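PDB 2C0Z: NOVW from Streptomyces niveus, which acts together with NovU, as a 3-epimerase of a dTDP-linked 4-keto-6-deoxy sugar, in the biosynthesis of the antibiotic novobiocin. Local coordinates for residues A[38-41]-A[42-45]; A[97-101]-A[102-106]; A[185-189]-A[190-194]. All coordinates share one frame; numbering follows the deposited sequence.

In the fold
Following the chain from its N terminus, the three contacts come in series, none enclosing or crossing another, and each is a local turn or helix end. Interaction 1 is the passage from strand 33-40 into helix 41-48, beside the second subunit. Interaction 2 closes the loop between neighbouring strands 89-96 and 107-113 of the five-stranded antiparallel sheet. Interaction 3 ends helix 183-188 and leads towards helix 195-198. The last two touch: Val99 N lies 2.9 Å from Pro193 O, a probable hydrogen bond, and Tyr104 packs on Arg187 and Leu192. Interaction 1 stands apart, its centre about 27 Å from that of interaction 2 and about 33 Å from that of interaction 3.

Interaction 1: A[38-41]-A[42-45]; sequences WYHV and DRFA
With CG anti to the backbone N in both residues, Tyr39 (chi1 175°) and Phe44 (chi1 -176°) bring their rings together where strand 33-40 turns into helix 41-48. Tyr39 CE1 sits over one face of the Phe44 ring, 3.4 Å from Phe44 CG, and the planes meet obliquely at 49°. At the N-cap position, His40 holds its CG in the same anti orientation, which brings its imidazole forward beside the first turn of the helix: Arg43 N lies at the ring edge, in its plane, 3.5 Å from His40 ND1, a weak but nearly straight bond. On the backbone, Phe44 N donates to His40 O at 2.9 Å and Ala45 N to Val41 O at 2.8 Å, the first rungs of the helix. Asp42 OD2 comes within 3.4 Å of His40 CE1. Beyond the turn, Tyr39 OH is hydrogen-bonded to Leu52 N, Phe44 meets Tyr121 edge-to-face, and Tyr39 and His40 pair with an antiparallel strand of the second subunit. If the weak cap forms as the geometry indicates, ND1 is the acceptor, consistent with a neutral imidazole protonated at NE2; a proton on ND1 would compete with this cap.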
ATOM      1  N   TRP A  38       8.008  -1.832   3.710  1.00  7.81           N
ATOM      2  CA  TRP A  38       8.106  -0.426   3.315  1.00  8.77           C
ATOM      3  C   TRP A  38       7.543   0.587   4.322  1.00  8.96           C
ATOM      4  O   TRP A  38       7.691   1.790   4.113  1.00  9.36           O
ATOM      5  CB  TRP A  38       7.531  -0.162   1.915  1.00  9.41           C
ATOM      6  CG  TRP A  38       6.092  -0.428   1.691  1.00  9.57           C
ATOM      7  CD1 TRP A  38       5.485  -1.637   1.598  1.00 10.21           C
ATOM      8  CD2 TRP A  38       5.073   0.539   1.477  1.00  9.93           C
ATOM      9  NE1 TRP A  38       4.151  -1.483   1.316  1.00 10.42           N
ATOM     10  CE2 TRP A  38       3.868  -0.148   1.249  1.00  9.86           C
ATOM     11  CE3 TRP A  38       5.054   1.933   1.438  1.00  9.86           C
ATOM     12  CZ2 TRP A  38       2.652   0.517   1.012  1.00 10.38           C
ATOM     13  CZ3 TRP A  38       3.854   2.579   1.211  1.00 11.59           C
ATOM     14  CH2 TRP A  38       2.679   1.879   0.981  1.00 10.58           C
ATOM     15  N   TYR A  39       6.893   0.088   5.384  1.00  8.65           N
ATOM     16  CA  TYR A  39       6.505   0.918   6.537  1.00  8.09           C
ATOM     17  C   TYR A  39       6.612   0.046   7.768  1.00  8.18           C
ATOM     18  O   TYR A  39       6.167  -1.095   7.758  1.00  9.49           O
ATOM     19  CB  TYR A  39       5.038   1.405   6.435  1.00  8.18           C
ATOM     20  CG  TYR A  39       4.599   2.161   7.678  1.00  8.36           C
ATOM     21  CD1 TYR A  39       4.939   3.502   7.853  1.00  7.53           C
ATOM     22  CD2 TYR A  39       3.927   1.518   8.706  1.00  9.71           C
ATOM     23  CE1 TYR A  39       4.579   4.188   9.027  1.00  9.66           C
ATOM     24  CE2 TYR A  39       3.593   2.174   9.856  1.00  9.80           C
ATOM     25  CZ  TYR A  39       3.926   3.520  10.011  1.00  9.40           C
ATOM     26  OH  TYR A  39       3.577   4.189  11.178  1.00 10.03           O
ATOM     27  N   HIS A  40       7.209   0.569   8.821  1.00  8.75           N
ATOM     28  CA  HIS A  40       7.280  -0.126  10.105  1.00  8.74           C
ATOM     29  C   HIS A  40       7.069   0.873  11.238  1.00  9.78           C
ATOM     30  O   HIS A  40       7.795   1.852  11.338  1.00 10.23           O
ATOM     31  CB  HIS A  40       8.640  -0.797  10.275  1.00  9.87           C
ATOM     32  CG  HIS A  40       8.740  -1.704  11.448  1.00 11.91           C
ATOM     33  ND1 HIS A  40       9.044  -1.256  12.722  1.00 14.12           N
ATOM     34  CD2 HIS A  40       8.595  -3.045  11.538  1.00 14.21           C
ATOM     35  CE1 HIS A  40       9.119  -2.300  13.535  1.00 16.14           C
ATOM     36  NE2 HIS A  40       8.836  -3.393  12.851  1.00 15.60           N
ATOM     37  N   VAL A  41       6.031   0.647  12.030  1.00  9.57           N
ATOM     38  CA  VAL A  41       5.580   1.675  12.982  1.00 10.51           C
ATOM     39  C   VAL A  41       6.656   2.080  14.001  1.00 11.11           C
ATOM     40  O   VAL A  41       6.760   3.256  14.351  1.00 11.10           O
ATOM     41  CB  VAL A  41       4.291   1.247  13.693  1.00 10.67           C
ATOM     42  CG1 VAL A  41       4.511   0.017  14.562  1.00 10.89           C
ATOM     43  CG2 VAL A  41       3.703   2.447  14.495  1.00 11.18           C
ATOM     44  N   ASP A  42       7.456   1.128  14.468  1.00 12.33           N
ATOM     45  CA  ASP A  42       8.451   1.467  15.494  1.00 12.65           C
ATOM     46  C   ASP A  42       9.552   2.333  14.898  1.00 12.87           C
ATOM     47  O   ASP A  42       9.942   3.372  15.485  1.00 12.82           O
ATOM     48  CB  ASP A  42       9.019   0.223  16.156  1.00 14.08           C
ATOM     49  CG  ASP A  42       7.962  -0.636  16.798  1.00 15.71           C
ATOM     50  OD1 ASP A  42       6.989  -0.098  17.370  1.00 19.30           O
ATOM     51  OD2 ASP A  42       8.060  -1.865  16.785  1.00 20.21           O
ATOM     52  N   ARG A  43      10.014   1.953  13.702  1.00 10.97           N
ATOM     53  CA  ARG A  43      11.020   2.749  13.000  1.00 11.40           C
ATOM     54  C   ARG A  43      10.490   4.143  12.671  1.00 10.97           C
ATOM     55  O   ARG A  43      11.165   5.160  12.869  1.00 12.24           O
ATOM     56  CB  ARG A  43      11.481   2.055  11.732  1.00 11.47           C
ATOM     57  CG  ARG A  43      12.135   0.716  12.005  1.00 12.46           C
ATOM     58  CD  ARG A  43      13.431   0.754  12.793  1.00 12.42           C
ATOM     59  NE  ARG A  43      14.403   1.673  12.215  1.00 12.50           N
ATOM     60  CZ  ARG A  43      15.222   1.375  11.203  1.00 11.66           C
ATOM     61  NH1 ARG A  43      15.214   0.181  10.652  1.00 13.21           N
ATOM     62  NH2 ARG A  43      16.044   2.297  10.730  1.00 12.54           N
ATOM     63  N   PHE A  44       9.291   4.194  12.119  1.00 10.15           N
ATOM     64  CA  PHE A  44       8.676   5.452  11.746  1.00 10.02           C
ATOM     65  C   PHE A  44       8.362   6.377  12.914  1.00 10.81           C
ATOM     66  O   PHE A  44       8.702   7.557  12.864  1.00 11.75           O
ATOM     67  CB  PHE A  44       7.382   5.194  10.958  1.00 10.01           C
ATOM     68  CG  PHE A  44       6.743   6.436  10.450  1.00  9.28           C
ATOM     69  CD1 PHE A  44       7.059   6.928   9.191  1.00 10.38           C
ATOM     70  CD2 PHE A  44       5.776   7.093  11.207  1.00 10.40           C
ATOM     71  CE1 PHE A  44       6.453   8.086   8.720  1.00 12.23           C
ATOM     72  CE2 PHE A  44       5.185   8.258  10.739  1.00 10.56           C
ATOM     73  CZ  PHE A  44       5.527   8.740   9.495  1.00 11.90           C
ATOM     74  N   ALA A  45       7.719   5.852  13.948  1.00 11.32           N
ATOM     75  CA  ALA A  45       7.301   6.687  15.072  1.00 12.85           C
ATOM     76  C   ALA A  45       8.520   7.253  15.769  1.00 13.77           C
ATOM     77  O   ALA A  45       8.483   8.395  16.227  1.00 14.46           O
ATOM     78  CB  ALA A  45       6.453   5.932  16.051  1.00 12.25           C
TER

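Interaction 2: A[97-101]-A[102-106]; sequences LRVGS and PTYGC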
ATOM      1  N   LEU A  97       5.075  24.489   0.818  1.00 11.00           N
ATOM      2  CA  LEU A  97       4.071  25.536   0.590  1.00 11.30           C
ATOM      3  C   LEU A  97       3.799  26.344   1.859  1.00 12.02           C
ATOM      4  O   LEU A  97       2.863  27.148   1.890  1.00 13.80           O
ATOM      5  CB  LEU A  97       2.781  24.891   0.069  1.00 10.93           C
ATOM      6  CG  LEU A  97       2.914  24.207  -1.296  1.00 12.00           C
ATOM      7  CD1 LEU A  97       1.594  23.503  -1.615  1.00 12.75           C
ATOM      8  CD2 LEU A  97       3.289  25.192  -2.379  1.00 12.49           C
ATOM      9  N   ARG A  98       4.599  26.126   2.904  1.00 11.94           N
ATOM     10  CA  ARG A  98       4.334  26.702   4.225  1.00 11.83           C
ATOM     11  C   ARG A  98       4.953  28.098   4.311  1.00 12.10           C
ATOM     12  O   ARG A  98       6.167  28.254   4.426  1.00 12.49           O
ATOM     13  CB  ARG A  98       4.894  25.821   5.307  1.00 12.43           C
ATOM     14  CG  ARG A  98       4.348  24.393   5.257  1.00 12.84           C
ATOM     15  CD  ARG A  98       5.054  23.454   6.164  1.00 12.74           C
ATOM     16  NE  ARG A  98       6.455  23.305   5.771  1.00 12.94           N
ATOM     17  CZ  ARG A  98       7.337  22.476   6.345  1.00 12.63           C
ATOM     18  NH1 ARG A  98       7.000  21.681   7.355  1.00 13.39           N
ATOM     19  NH2 ARG A  98       8.571  22.427   5.881  1.00 12.56           N
ATOM     20  N   VAL A  99       4.118  29.108   4.244  1.00 12.90           N
ATOM     21  CA  VAL A  99       4.576  30.480   4.301  1.00 13.75           C
ATOM     22  C   VAL A  99       5.316  30.725   5.611  1.00 14.12           C
ATOM     23  O   VAL A  99       4.818  30.444   6.706  1.00 14.65           O
ATOM     24  CB  VAL A  99       3.407  31.462   4.111  1.00 14.07           C
ATOM     25  CG1 VAL A  99       3.873  32.882   4.254  1.00 16.21           C
ATOM     26  CG2 VAL A  99       2.753  31.250   2.775  1.00 14.24           C
ATOM     27  N   GLY A 100       6.522  31.261   5.490  1.00 14.75           N
ATOM     28  CA  GLY A 100       7.365  31.483   6.643  1.00 14.11           C
ATOM     29  C   GLY A 100       8.429  30.440   6.851  1.00 14.34           C
ATOM     30  O   GLY A 100       9.392  30.652   7.626  1.00 15.52           O
ATOM     31  N   SER A 101       8.293  29.295   6.176  1.00 12.64           N
ATOM     32  CA  SER A 101       9.271  28.240   6.315  1.00 12.09           C
ATOM     33  C   SER A 101      10.582  28.683   5.664  1.00 11.86           C
ATOM     34  O   SER A 101      10.569  29.307   4.598  1.00 11.89           O
ATOM     35  CB  SER A 101       8.795  26.990   5.572  1.00 12.10           C
ATOM     36  OG  SER A 101       9.868  26.064   5.502  1.00 11.33           O
ATOM     37  N   PRO A 102      11.720  28.302   6.241  1.00 13.09           N
ATOM     38  CA  PRO A 102      12.989  28.580   5.577  1.00 12.90           C
ATOM     39  C   PRO A 102      13.053  28.064   4.145  1.00 12.31           C
ATOM     40  O   PRO A 102      13.776  28.619   3.308  1.00 12.69           O
ATOM     41  CB  PRO A 102      14.021  27.858   6.449  1.00 14.57           C
ATOM     42  CG  PRO A 102      13.401  27.737   7.772  1.00 15.99           C
ATOM     43  CD  PRO A 102      11.905  27.624   7.540  1.00 13.67           C
ATOM     44  N   THR A 103      12.330  26.978   3.868  1.00 11.02           N
ATOM     45  CA  THR A 103      12.363  26.394   2.540  1.00 10.45           C
ATOM     46  C   THR A 103      11.046  26.617   1.789  1.00  9.93           C
ATOM     47  O   THR A 103      10.757  25.903   0.841  1.00 11.13           O
ATOM     48  CB  THR A 103      12.700  24.868   2.613  1.00 10.71           C
ATOM     49  OG1 THR A 103      11.868  24.188   3.568  1.00 10.75           O
ATOM     50  CG2 THR A 103      14.121  24.684   3.101  1.00 12.85           C
ATOM     51  N   TYR A 104      10.277  27.637   2.160  1.00  9.95           N
ATOM     52  CA  TYR A 104       9.103  28.012   1.399  1.00 10.27           C
ATOM     53  C   TYR A 104       9.494  28.218  -0.077  1.00 10.50           C
ATOM     54  O   TYR A 104      10.476  28.877  -0.408  1.00 10.83           O
ATOM     55  CB  TYR A 104       8.438  29.294   1.958  1.00 10.12           C
ATOM     56  CG  TYR A 104       7.362  29.817   1.023  1.00 11.36           C
ATOM     57  CD1 TYR A 104       6.118  29.257   1.009  1.00 11.98           C
ATOM     58  CD2 TYR A 104       7.614  30.838   0.110  1.00 12.47           C
ATOM     59  CE1 TYR A 104       5.147  29.684   0.132  1.00 13.16           C
ATOM     60  CE2 TYR A 104       6.657  31.261  -0.769  1.00 13.00           C
ATOM     61  CZ  TYR A 104       5.417  30.710  -0.756  1.00 13.62           C
ATOM     62  OH  TYR A 104       4.451  31.145  -1.656  1.00 15.05           O
ATOM     63  N   GLY A 105       8.699  27.639  -0.964  1.00 10.40           N
ATOM     64  CA  GLY A 105       8.897  27.753  -2.402  1.00 10.01           C
ATOM     65  C   GLY A 105      10.043  26.954  -2.980  1.00 10.17           C
ATOM     66  O   GLY A 105      10.432  27.160  -4.151  1.00 11.53           O
ATOM     67  N   CYS A 106      10.606  26.074  -2.151  1.00 10.13           N
ATOM     68  CA  CYS A 106      11.609  25.126  -2.599  1.00 10.06           C
ATOM     69  C   CYS A 106      10.935  23.800  -2.898  1.00 10.06           C
ATOM     70  O   CYS A 106       9.866  23.481  -2.366  1.00 10.34           O
ATOM     71  CB  CYS A 106      12.667  24.887  -1.528  1.00 10.40           C
ATOM     72  SG  CYS A 106      13.545  26.399  -1.058  1.00 13.11           S
TER
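Ser101 and Tyr104 meet in a type I beta turn, the middle of three turns that carry the chain from strand 89-96 to strand 107-113 of the cupin fold. Tyr104 N donates to Ser101 O at 3.0 Å, closing the turn. Ser101 adds a side-chain bond: with OG anti to its own nitrogen (chi1 169°), the hydroxyl reaches forward past Pro102 and accepts from Thr103 N at 3.1 Å, an ST turn laid on the beta turn. Tyr104 turns back alongside the preceding residues. Its CB lies 3.5 Å from Arg98 O, the ring edge faces the Leu97-Arg98 peptide, and CE1 touches Val99 CG2 at 3.9 Å, the two side chains lying side by side and pointing the same way.

Type II turns flank this centre. One runs from Arg98 to Ser101, closed by Ser101 N on Arg98 O at 2.9 Å, and has Gly100 at phi 100°, the usual glycine place at the third position of a type II turn. The other, from Thr103 to Cys106, places Gly105 at phi 74°.

Further out, Asp96 at the end of strand 89-96 organises the polar side: OD2 is hydrogen-bonded to both Ser101 OG and Thr103 OG1, while OD1 forms a salt bridge with Arg98 NE. Leu183 of helix 183-188 covers Leu97 and Tyr104, and Tyr195 packs against Arg98, Ser101 and Pro102. The two hydroxyl oxygens that share Asp96 OD2, Ser101 OG and Thr103 OG1, stand 3.4 Å apart.

Interaction 3: A[185-189]-A[190-194]; sequences EARDA and GLLPT
The backbone of Ala186 to Leu191 forms a Schellman motif that ends helix 183-188: Gly190, the C-prime residue, turns to positive phi (73°), Leu191 N donates to Ala186 O at 3.0 Å, and Gly190 N donates to Arg187 O, also at 3.0 Å.

Past the reversal the two leucines settle against the last helical turn. Leu192 CG lies anti to its carbonyl carbon (chi1 -63°), which directs the two methyls onto neighbouring helix residues: CD2 rests 3.7 Å from Ala186 CB, and CD1 lies 3.8 Å from Arg187 CB. Leu191 packs nearer the end of the helix, its CD1 against Ala189 CB at 3.8 Å, while its CB meets Ala186 CB at 4.4 Å, the apolar contact that accompanies the paired bonds of a Schellman motif.

One water extends the cap. It donates to Arg187 O at 3.3 Å and accepts from Leu192 N at 3.0 Å, bridging the helix end to the departing chain.

Leu192 continues onto Tyr104 and onto Phe72 of strand 67-73, so the chain leaving the helix packs against that strand. Thr194 lies at the N-cap of helix 195-198, its OG1 hydrogen-bonded to Thr197 OG1. The carbonyls of Ala186 and Arg187 thus keep donors past the end of the regular helix: Leu191 N serves Ala186 O, while Gly190 N and the water both serve Arg187 O; beside them Leu192 is buried against Ala186 and the CB of Arg187.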
ATOM      1  N   GLU A 185       0.049  33.584  -6.769  1.00 13.55           N
ATOM      2  CA  GLU A 185      -1.387  33.862  -6.775  1.00 13.29           C
ATOM      3  C   GLU A 185      -2.086  33.225  -5.570  1.00 13.00           C
ATOM      4  O   GLU A 185      -2.961  33.823  -4.950  1.00 14.41           O
ATOM      5  CB  GLU A 185      -2.027  33.421  -8.096  1.00 13.67           C
ATOM      6  CG  GLU A 185      -1.565  34.205  -9.294  1.00 14.83           C
ATOM      7  CD  GLU A 185      -1.995  33.598 -10.615  1.00 15.59           C
ATOM      8  OE1 GLU A 185      -2.421  32.406 -10.664  1.00 14.96           O
ATOM      9  OE2 GLU A 185      -1.894  34.320 -11.634  1.00 19.07           O
ATOM     10  N   ALA A 186      -1.726  31.982  -5.248  1.00 13.28           N
ATOM     11  CA  ALA A 186      -2.276  31.294  -4.099  1.00 13.05           C
ATOM     12  C   ALA A 186      -1.879  32.013  -2.831  1.00 14.38           C
ATOM     13  O   ALA A 186      -2.687  32.229  -1.943  1.00 14.53           O
ATOM     14  CB  ALA A 186      -1.773  29.858  -4.077  1.00 13.46           C
ATOM     15  N   ARG A 187      -0.614  32.411  -2.759  1.00 15.40           N
ATOM     16  CA  ARG A 187      -0.153  33.144  -1.608  1.00 16.57           C
ATOM     17  C   ARG A 187      -0.894  34.455  -1.437  1.00 16.75           C
ATOM     18  O   ARG A 187      -1.278  34.823  -0.327  1.00 17.52           O
ATOM     19  CB  ARG A 187       1.323  33.424  -1.696  1.00 16.84           C
ATOM     20  CG  ARG A 187       1.838  33.911  -0.344  1.00 20.26           C
ATOM     21  CD  ARG A 187       3.241  34.143  -0.343  1.00 23.91           C
ATOM     22  NE  ARG A 187       3.664  34.786   0.901  1.00 25.28           N
ATOM     23  CZ  ARG A 187       4.901  35.164   1.113  1.00 28.81           C
ATOM     24  NH1 ARG A 187       5.815  34.995   0.156  1.00 32.00           N
ATOM     25  NH2 ARG A 187       5.229  35.737   2.266  1.00 27.43           N
ATOM     26  N   ASP A 188      -1.093  35.146  -2.550  1.00 17.10           N
ATOM     27  CA  ASP A 188      -1.665  36.492  -2.529  1.00 17.74           C
ATOM     28  C   ASP A 188      -3.119  36.476  -2.099  1.00 18.74           C
ATOM     29  O   ASP A 188      -3.612  37.444  -1.517  1.00 20.32           O
ATOM     30  CB  ASP A 188      -1.496  37.142  -3.902  1.00 17.65           C
ATOM     31  CG  ASP A 188      -1.760  38.637  -3.894  1.00 17.93           C
ATOM     32  OD1 ASP A 188      -1.149  39.354  -3.055  1.00 17.95           O
ATOM     33  OD2 ASP A 188      -2.549  39.148  -4.727  1.00 19.05           O
ATOM     34  N   ALA A 189      -3.805  35.370  -2.329  1.00 19.22           N
ATOM     35  CA  ALA A 189      -5.173  35.231  -1.906  1.00 19.88           C
ATOM     36  C   ALA A 189      -5.334  34.597  -0.521  1.00 19.72           C
ATOM     37  O   ALA A 189      -6.460  34.319  -0.113  1.00 20.62           O
ATOM     38  CB  ALA A 189      -5.929  34.426  -2.925  1.00 20.27           C
ATOM     39  N   GLY A 190      -4.226  34.356   0.191  1.00 19.10           N
ATOM     40  CA  GLY A 190      -4.257  33.746   1.509  1.00 18.67           C
ATOM     41  C   GLY A 190      -4.580  32.257   1.545  1.00 18.73           C
ATOM     42  O   GLY A 190      -5.098  31.759   2.542  1.00 19.06           O
ATOM     43  N   LEU A 191      -4.254  31.533   0.468  1.00 16.93           N
ATOM     44  CA  LEU A 191      -4.707  30.158   0.297  1.00 16.91           C
ATOM     45  C   LEU A 191      -3.663  29.143   0.775  1.00 15.98           C
ATOM     46  O   LEU A 191      -3.939  27.944   0.869  1.00 17.45           O
ATOM     47  CB  LEU A 191      -5.064  29.915  -1.170  1.00 16.96           C
ATOM     48  CG  LEU A 191      -6.171  30.873  -1.610  1.00 19.47           C
ATOM     49  CD1 LEU A 191      -6.432  30.694  -3.075  1.00 21.22           C
ATOM     50  CD2 LEU A 191      -7.482  30.606  -0.812  1.00 22.41           C
ATOM     51  N   LEU A 192      -2.467  29.601   1.100  1.00 14.57           N
ATOM     52  CA  LEU A 192      -1.404  28.666   1.471  1.00 14.90           C
ATOM     53  C   LEU A 192      -1.325  28.453   2.964  1.00 15.54           C
ATOM     54  O   LEU A 192      -1.656  29.344   3.734  1.00 16.25           O
ATOM     55  CB  LEU A 192      -0.056  29.149   0.935  1.00 14.45           C
ATOM     56  CG  LEU A 192       0.060  29.244  -0.583  1.00 13.75           C
ATOM     57  CD1 LEU A 192       1.449  29.666  -0.969  1.00 13.89           C
ATOM     58  CD2 LEU A 192      -0.286  27.897  -1.248  1.00 14.19           C
ATOM     59  N   PRO A 193      -0.833  27.277   3.369  1.00 15.67           N
ATOM     60  CA  PRO A 193      -0.573  26.974   4.759  1.00 16.97           C
ATOM     61  C   PRO A 193       0.490  27.916   5.344  1.00 17.20           C
ATOM     62  O   PRO A 193       1.332  28.362   4.595  1.00 15.63           O
ATOM     63  CB  PRO A 193      -0.019  25.541   4.698  1.00 17.18           C
ATOM     64  CG  PRO A 193      -0.391  25.017   3.388  1.00 17.62           C
ATOM     65  CD  PRO A 193      -0.417  26.171   2.481  1.00 16.00           C
ATOM     66  N   THR A 194       0.458  28.173   6.653  1.00 18.10           N
ATOM     67  CA  THR A 194       1.514  28.925   7.308  1.00 18.87           C
ATOM     68  C   THR A 194       2.416  27.973   8.094  1.00 18.00           C
ATOM     69  O   THR A 194       1.963  27.012   8.701  1.00 17.50           O
ATOM     70  CB  THR A 194       0.969  30.069   8.191  1.00 20.44           C
ATOM     71  OG1 THR A 194       0.511  29.561   9.442  1.00 25.25           O
ATOM     72  CG2 THR A 194      -0.229  30.726   7.530  1.00 21.07           C
TER
HETATM   73  O   HOH W   1      -1.308  32.284   1.702  1.00 21.27           O